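Local atomic coordinates of putative D-arabinose 5-phosphate isomerase (Klebsiella pneumoniae subsp. pneumoniae, PDB entry 3K2V), a protein that probably interconverts D-arabinose 5-phosphate and D-ribulose 5-phosphate, and binds the nucleotide sugar CMP-Kdo through its pair of CBS domains. Residues 50-55 / 62-67. Sequence-based numbering, arbitrary orientation. Where two conformers were deposited one is given.
Sequences RDALLE and GMTAIC. With CMK (cytidine 5'-monophosphate 3-deoxy-beta-D-gulo-oct-2-ulo-pyranosonic acid), chain G.
Thr64 meets the helix through both branches of its side chain, one against Ala52 and the other against Glu55, a helical turn further on. The apolar part is a methyl-to-methyl contact: Thr64 CG2 lies 4.1 Å from Ala52 CB and equally far from Ala52 O, so the branch rests against both the side chain and the carbonyl of that residue. The second part is also van der Waals in kind, although one atom is polar, with Glu55 CG 3.6 Å from Thr64 OG1. Here the two side chains cross at about a right angle, and the glutamate presents its aliphatic portion. Its CG stands anti to the backbone N (chi1 179°), and a bend at chi2 turns the chain beyond that methylene; the carboxylate is engaged elsewhere, through OE2, by a salt bridge to Lys59 and a hydrogen bond from His42 N.

No hydrogen bond spans the two segments. Thr64 OG1 instead donates to Ala65 O at 3.0 Å. The C=O...donor angle is 125°, and the donor is tilted 23° from the carbonyl plane. This bond helps fix the rotation of the threonine and gives its hydroxyl proton an acceptor within the strand.

Just before the strand, in the loop that leaves helix 49-59, Gly62 CA comes within 3.0 Å of CMK O4, placing the Kdo sugar next to the loop from helix to strand.

Helix 49-59 and strand 63-67 are the last two elements of a beta-alpha-beta unit begun by strand 42-43, characteristic of a CBS domain. Strand 63-67 runs between parallel strand 42-43 and antiparallel strand 73-78, while Ala52 and Ile66 both touch Ile97 of helix 97-100, and Leu53 packs on Phe86 of the second subunit.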
loop_
_atom_site.group_PDB
_atom_site.type_symbol
_atom_site.label_atom_id
_atom_site.label_comp_id
_atom_site.label_asym_id
_atom_site.label_seq_id
_atom_site.Cartn_x
_atom_site.Cartn_y
_atom_site.Cartn_z
ATOM N N ARG A 50 8.040 3.556 -16.501
ATOM C CA ARG A 50 7.120 4.704 -16.502
ATOM C C ARG A 50 5.723 4.315 -16.997
ATOM O O ARG A 50 4.745 4.736 -16.407
ATOM C CB ARG A 50 7.626 5.898 -17.344
ATOM C CG ARG A 50 8.919 6.541 -16.876
ATOM C CD ARG A 50 8.784 7.507 -15.707
ATOM N NE ARG A 50 7.860 8.627 -15.906
ATOM C CZ ARG A 50 8.118 9.781 -16.511
ATOM N NH1 ARG A 50 9.275 10.040 -17.057
ATOM N NH2 ARG A 50 7.166 10.695 -16.581
ATOM N N ASP A 51 5.637 3.508 -18.056
ATOM C CA ASP A 51 4.362 2.931 -18.490
ATOM C C ASP A 51 3.663 2.197 -17.351
ATOM O O ASP A 51 2.436 2.285 -17.206
ATOM C CB ASP A 51 4.515 1.886 -19.593
ATOM C CG ASP A 51 5.035 2.438 -20.909
ATOM O OD1 ASP A 51 4.912 3.674 -21.170
ATOM O OD2 ASP A 51 5.568 1.590 -21.709
ATOM N N ALA A 52 4.417 1.393 -16.602
ATOM C CA ALA A 52 3.839 0.630 -15.500
ATOM C C ALA A 52 3.326 1.557 -14.408
ATOM O O ALA A 52 2.248 1.336 -13.858
ATOM C CB ALA A 52 4.871 -0.420 -14.915
ATOM N N LEU A 53 4.078 2.606 -14.100
ATOM C CA LEU A 53 3.641 3.555 -13.076
ATOM C C LEU A 53 2.362 4.294 -13.462
ATOM O O LEU A 53 1.495 4.497 -12.617
ATOM C CB LEU A 53 4.748 4.558 -12.746
ATOM C CG LEU A 53 6.012 3.948 -12.177
ATOM C CD1 LEU A 53 7.014 5.093 -11.825
ATOM C CD2 LEU A 53 5.765 3.065 -10.929
ATOM N N LEU A 54 2.229 4.662 -14.730
ATOM C CA LEU A 54 1.028 5.314 -15.201
ATOM C C LEU A 54 -0.185 4.381 -15.029
ATOM O O LEU A 54 -1.278 4.818 -14.607
ATOM C CB LEU A 54 1.200 5.762 -16.657
ATOM C CG LEU A 54 -0.020 6.462 -17.264
ATOM C CD1 LEU A 54 -0.335 7.742 -16.477
ATOM C CD2 LEU A 54 0.186 6.737 -18.768
ATOM N N GLU A 55 0.007 3.099 -15.321
ATOM C CA GLU A 55 -1.079 2.125 -15.226
ATOM C C GLU A 55 -1.480 1.951 -13.771
ATOM O O GLU A 55 -2.686 1.921 -13.472
ATOM C CB GLU A 55 -0.678 0.791 -15.855
ATOM C CG GLU A 55 -1.748 -0.338 -15.793
ATOM C CD GLU A 55 -2.932 -0.163 -16.757
ATOM O OE1 GLU A 55 -2.968 0.846 -17.498
ATOM O OE2 GLU A 55 -3.836 -1.055 -16.774
ATOM N N GLY A 62 -2.600 0.467 -6.481
ATOM C CA GLY A 62 -1.252 0.406 -5.931
ATOM C C GLY A 62 -0.337 -0.645 -6.555
ATOM O O GLY A 62 0.771 -0.884 -6.068
HETATM N N MSE A 63 -0.780 -1.247 -7.645
HETATM C CA MSE A 63 -0.026 -2.291 -8.297
HETATM C C MSE A 63 -0.484 -2.482 -9.721
HETATM O O MSE A 63 -1.547 -1.998 -10.113
HETATM C CB MSE A 63 -0.167 -3.637 -7.547
HETATM C CG MSE A 63 -1.600 -4.134 -7.390
HETATM SE SE MSE A 63 -1.764 -6.037 -7.867
HETATM C CE MSE A 63 -1.456 -5.857 -9.750
ATOM N N THR A 64 0.340 -3.170 -10.490
ATOM C CA THR A 64 -0.005 -3.635 -11.804
ATOM C C THR A 64 0.521 -5.043 -12.019
ATOM O O THR A 64 1.567 -5.415 -11.494
ATOM C CB THR A 64 0.521 -2.691 -12.922
ATOM O OG1 THR A 64 0.006 -3.107 -14.198
ATOM C CG2 THR A 64 2.078 -2.628 -12.958
ATOM N N ALA A 65 -0.227 -5.817 -12.793
ATOM C CA ALA A 65 0.262 -7.048 -13.359
ATOM C C ALA A 65 1.063 -6.773 -14.633
ATOM O O ALA A 65 0.908 -5.737 -15.302
ATOM C CB ALA A 65 -0.944 -8.006 -13.694
ATOM N N ILE A 66 1.918 -7.723 -14.957
ATOM C CA ILE A 66 2.596 -7.774 -16.232
ATOM C C ILE A 66 2.145 -9.096 -16.851
ATOM O O ILE A 66 2.340 -10.165 -16.256
ATOM C CB ILE A 66 4.132 -7.764 -16.096
ATOM C CG1 ILE A 66 4.637 -6.444 -15.473
ATOM C CG2 ILE A 66 4.775 -7.939 -17.494
ATOM C CD1 ILE A 66 4.544 -6.339 -13.941
ATOM N N CYS A 67 1.494 -9.005 -18.003
ATOM C CA CYS A 67 0.851 -10.148 -18.668
ATOM C C CYS A 67 1.343 -10.305 -20.087
ATOM O O CYS A 67 1.728 -9.336 -20.733
ATOM C CB CYS A 67 -0.671 -9.947 -18.714
ATOM S SG CYS A 67 -1.447 -9.981 -17.099
HETATM N N1C CMK G . -1.777 10.044 3.491
HETATM C C2C CMK G . -2.078 10.941 4.570
HETATM N N3C CMK G . -2.151 10.436 5.859
HETATM C C4C CMK G . -1.943 9.075 6.121
HETATM C C5C CMK G . -1.659 8.200 5.083
HETATM C C6C CMK G . -1.585 8.686 3.770
HETATM O O2C CMK G . -2.253 12.145 4.379
HETATM N N4C CMK G . -2.021 8.649 7.382
HETATM C "C1'" CMK G . -1.696 10.573 2.086
HETATM C "C2'" CMK G . -0.431 10.131 1.310
HETATM O "O2'" CMK G . 0.704 10.985 1.588
HETATM C "C3'" CMK G . -0.894 10.244 -0.142
HETATM C "C4'" CMK G . -2.435 10.065 -0.085
HETATM O "O4'" CMK G . -2.832 10.100 1.316
HETATM O "O3'" CMK G . -0.549 11.544 -0.639
HETATM C "C5'" CMK G . -2.837 8.601 -0.458
HETATM O "O5'" CMK G . -2.055 7.623 0.350
HETATM P PA CMK G . -1.458 6.317 -0.418
HETATM O O1A CMK G . -0.320 6.961 -1.261
HETATM O O2A CMK G . -0.998 5.288 0.536
HETATM O O6 CMK G . -4.070 4.359 -2.598
HETATM C C2 CMK G . -2.734 4.969 -2.543
HETATM O O2 CMK G . -2.717 5.828 -1.356
HETATM C C3 CMK G . -1.682 3.871 -2.415
HETATM C C4 CMK G . -1.858 2.818 -3.505
HETATM O O4 CMK G . -0.873 1.795 -3.292
HETATM C C5 CMK G . -3.270 2.240 -3.494
HETATM C C6 CMK G . -4.244 3.413 -3.696
HETATM C C7 CMK G . -5.759 3.165 -3.916
HETATM C C1 CMK G . -2.374 5.828 -3.783
HETATM O O1X CMK G . -1.646 6.815 -3.553
HETATM O O1Y CMK G . -2.750 5.471 -4.929
HETATM O O5 CMK G . -3.519 1.616 -2.239
HETATM C C8 CMK G . -6.492 2.563 -2.726
HETATM O O8 CMK G . -7.854 3.056 -2.717
HETATM O O7 CMK G . -6.406 4.412 -4.214
#